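Local coordinates for protein dehydrogenase (Sinorhizobium meliloti, PDB 3UOE) that probably acts as an oxidoreductase of the malate/L-lactate dehydrogenase (LDH2/MDH2) family, at residues A[74-83]-A[274-282]. Numbering follows the deposited sequence.
Sequences LLLSRLDKGL and GTLDDIHPA
Arg78 starts with CG beside its backbone N (chi1 -68°) and bends at chi3 (62°), which carries its guanidinium from the last turn of helix 72-80 into the loop 274-282, among the carbonyls of Gly274, Asp277 and His280. The two terminal nitrogens of Arg78 converge on the carbonyl oxygen of His280, which lies in the guanidinium plane, with Arg78 NH1 2.8 Å from His280 O. Arg78 NH1 also donates to Asp277 O (2.9 Å), which it meets from above the carbonyl plane, and it forms a long salt bridge with Asp277 OD1 at 3.6 Å. Gly274 O lies over the centre of one guanidinium face, 3.0 Å from Arg78 CZ, at a poor angle for a hydrogen bond, while Leu83 CB covers the opposite face near its rim. NE is taken by Asn138, and a water links Leu83 O to Ala282 N, with a weak bond from NH2.

Asp277 shapes the loop from within: its OD1 accepts from the backbone N of Ile279 and of His280, and OD2 from Gly274 N. In a second, separate tie, Ser77 OG, placed anti to its own backbone N, donates to the anti side of Asp278 OD2 at 2.7 Å. Apolar tips flank this polar centre, Leu74 CD2 lying 3.5 Å from Leu276 C and Leu83 CD1 3.5 Å from Ile279 N. A methionine in place of Arg78 would probably leave His280 O and Asp277 O without their donors and the Asp277 carboxylate without its cationic partner, the 277-280 turn then being less firmly tied to the helix. The arrangement joins a helix C-terminus, closed at Gly82 by a Schellman motif, to an Asx turn at Asp277, fastening the loop between helix 246-264 and strand 285-291 to helix 72-80.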
# COMPACT_ATOMS: atom_id res chain seq x y z
N LEU A 74 4.05 25.28 14.63
CA LEU A 74 3.52 25.63 13.32
C LEU A 74 1.98 25.64 13.38
O LEU A 74 1.34 26.60 12.92
CB LEU A 74 4.06 24.66 12.26
CG LEU A 74 4.38 25.17 10.85
CD1 LEU A 74 5.27 26.40 10.87
CD2 LEU A 74 5.04 24.08 10.03
N LEU A 75 1.38 24.61 13.97
CA LEU A 75 -0.07 24.57 14.14
C LEU A 75 -0.57 25.77 14.95
O LEU A 75 -1.56 26.41 14.59
CB LEU A 75 -0.50 23.28 14.83
CG LEU A 75 -0.16 21.97 14.11
CD1 LEU A 75 -0.54 20.78 14.97
CD2 LEU A 75 -0.84 21.89 12.74
N LEU A 76 0.12 26.07 16.06
CA LEU A 76 -0.23 27.21 16.89
C LEU A 76 -0.20 28.48 16.04
O LEU A 76 -1.10 29.31 16.11
CB LEU A 76 0.73 27.33 18.08
CG LEU A 76 0.73 26.18 19.10
CD1 LEU A 76 1.75 26.40 20.20
CD2 LEU A 76 -0.67 25.98 19.69
N SER A 77 0.84 28.61 15.23
CA SER A 77 0.98 29.79 14.37
C SER A 77 -0.14 29.86 13.32
O SER A 77 -0.70 30.93 13.06
CB SER A 77 2.36 29.77 13.69
OG SER A 77 2.58 30.95 12.96
N ARG A 78 -0.47 28.72 12.74
CA ARG A 78 -1.51 28.66 11.72
C ARG A 78 -2.87 29.00 12.31
O ARG A 78 -3.71 29.61 11.65
CB ARG A 78 -1.52 27.28 11.05
CG ARG A 78 -0.28 27.01 10.19
CD ARG A 78 -0.34 25.65 9.49
NE ARG A 78 -1.47 25.58 8.56
CZ ARG A 78 -1.46 26.07 7.32
NH1 ARG A 78 -0.36 26.66 6.84
NH2 ARG A 78 -2.54 25.95 6.56
N LEU A 79 -3.08 28.61 13.56
CA LEU A 79 -4.31 28.96 14.25
C LEU A 79 -4.39 30.46 14.47
O LEU A 79 -5.41 31.08 14.17
CB LEU A 79 -4.37 28.21 15.59
CG LEU A 79 -4.66 26.72 15.49
CD1 LEU A 79 -4.26 26.00 16.77
CD2 LEU A 79 -6.14 26.46 15.15
N ASP A 80 -3.32 31.04 15.01
CA ASP A 80 -3.25 32.48 15.26
C ASP A 80 -3.48 33.31 14.00
O ASP A 80 -3.86 34.48 14.07
CB ASP A 80 -1.87 32.85 15.81
CG ASP A 80 -1.68 32.44 17.26
OD1 ASP A 80 -2.69 32.30 18.00
OD2 ASP A 80 -0.52 32.26 17.66
N LYS A 81 -3.22 32.71 12.84
CA LYS A 81 -3.21 33.49 11.62
C LYS A 81 -4.45 33.24 10.78
O LYS A 81 -4.58 33.78 9.69
CB LYS A 81 -1.94 33.21 10.81
CG LYS A 81 -0.68 33.79 11.45
CD LYS A 81 0.54 33.48 10.60
CE LYS A 81 1.82 34.06 11.18
NZ LYS A 81 1.85 35.55 11.16
N GLY A 82 -5.36 32.42 11.29
CA GLY A 82 -6.60 32.13 10.59
C GLY A 82 -6.45 31.15 9.44
O GLY A 82 -7.34 31.02 8.60
N LEU A 83 -5.31 30.46 9.40
CA LEU A 83 -5.07 29.44 8.40
C LEU A 83 -5.60 28.09 8.89
O LEU A 83 -5.95 27.22 8.09
CB LEU A 83 -3.58 29.33 8.11
CG LEU A 83 -2.93 30.54 7.46
CD1 LEU A 83 -1.43 30.34 7.47
CD2 LEU A 83 -3.45 30.74 6.03
N GLY A 274 1.12 24.46 3.16
CA GLY A 274 0.28 24.58 4.34
C GLY A 274 0.55 23.57 5.44
O GLY A 274 -0.16 23.54 6.44
N THR A 275 1.57 22.74 5.25
CA THR A 275 1.94 21.78 6.28
C THR A 275 3.26 22.18 6.94
O THR A 275 3.40 22.11 8.17
CB THR A 275 2.02 20.37 5.68
OG1 THR A 275 0.78 19.68 5.93
CG2 THR A 275 3.16 19.59 6.26
N LEU A 276 4.21 22.64 6.14
CA LEU A 276 5.51 23.06 6.64
C LEU A 276 5.67 24.58 6.60
O LEU A 276 6.77 25.10 6.72
CB LEU A 276 6.63 22.40 5.83
CG LEU A 276 6.57 20.87 5.81
CD1 LEU A 276 7.58 20.32 4.83
CD2 LEU A 276 6.79 20.28 7.21
N ASP A 277 4.57 25.30 6.41
CA ASP A 277 4.60 26.75 6.45
C ASP A 277 3.37 27.25 7.19
O ASP A 277 2.43 26.50 7.42
CB ASP A 277 4.63 27.34 5.03
CG ASP A 277 3.31 27.20 4.30
OD1 ASP A 277 2.31 27.82 4.73
OD2 ASP A 277 3.26 26.46 3.29
N ASP A 278 3.39 28.52 7.56
CA ASP A 278 2.23 29.13 8.17
C ASP A 278 1.79 30.29 7.32
O ASP A 278 1.47 31.36 7.84
CB ASP A 278 2.56 29.60 9.59
CG ASP A 278 3.73 30.55 9.62
OD1 ASP A 278 4.27 30.90 8.55
OD2 ASP A 278 4.13 30.96 10.73
N ILE A 279 1.78 30.08 6.01
CA ILE A 279 1.44 31.14 5.06
C ILE A 279 0.25 30.76 4.18
O ILE A 279 -0.61 31.59 3.88
CB ILE A 279 2.63 31.44 4.14
CG1 ILE A 279 3.78 32.04 4.95
CG2 ILE A 279 2.21 32.40 3.04
CD1 ILE A 279 5.11 32.04 4.21
N HIS A 280 0.22 29.49 3.76
CA HIS A 280 -0.73 29.03 2.76
C HIS A 280 -1.71 28.04 3.32
O HIS A 280 -1.43 27.37 4.32
CB HIS A 280 0.01 28.40 1.58
CG HIS A 280 1.05 29.29 0.98
ND1 HIS A 280 2.40 29.05 1.11
CD2 HIS A 280 0.94 30.45 0.30
CE1 HIS A 280 3.08 30.01 0.50
NE2 HIS A 280 2.21 30.88 0.01
N PRO A 281 -2.89 27.95 2.68
CA PRO A 281 -3.89 26.94 3.02
C PRO A 281 -3.28 25.54 2.96
O PRO A 281 -2.49 25.27 2.07
CB PRO A 281 -4.95 27.10 1.91
CG PRO A 281 -4.81 28.54 1.45
CD PRO A 281 -3.33 28.85 1.60
N ALA A 282 -3.62 24.67 3.90
CA ALA A 282 -3.24 23.27 3.78
C ALA A 282 -4.10 22.65 2.67
O ALA A 282 -5.32 22.63 2.78
CB ALA A 282 -3.43 22.56 5.10
O HOH W 1 -5.30 25.48 5.98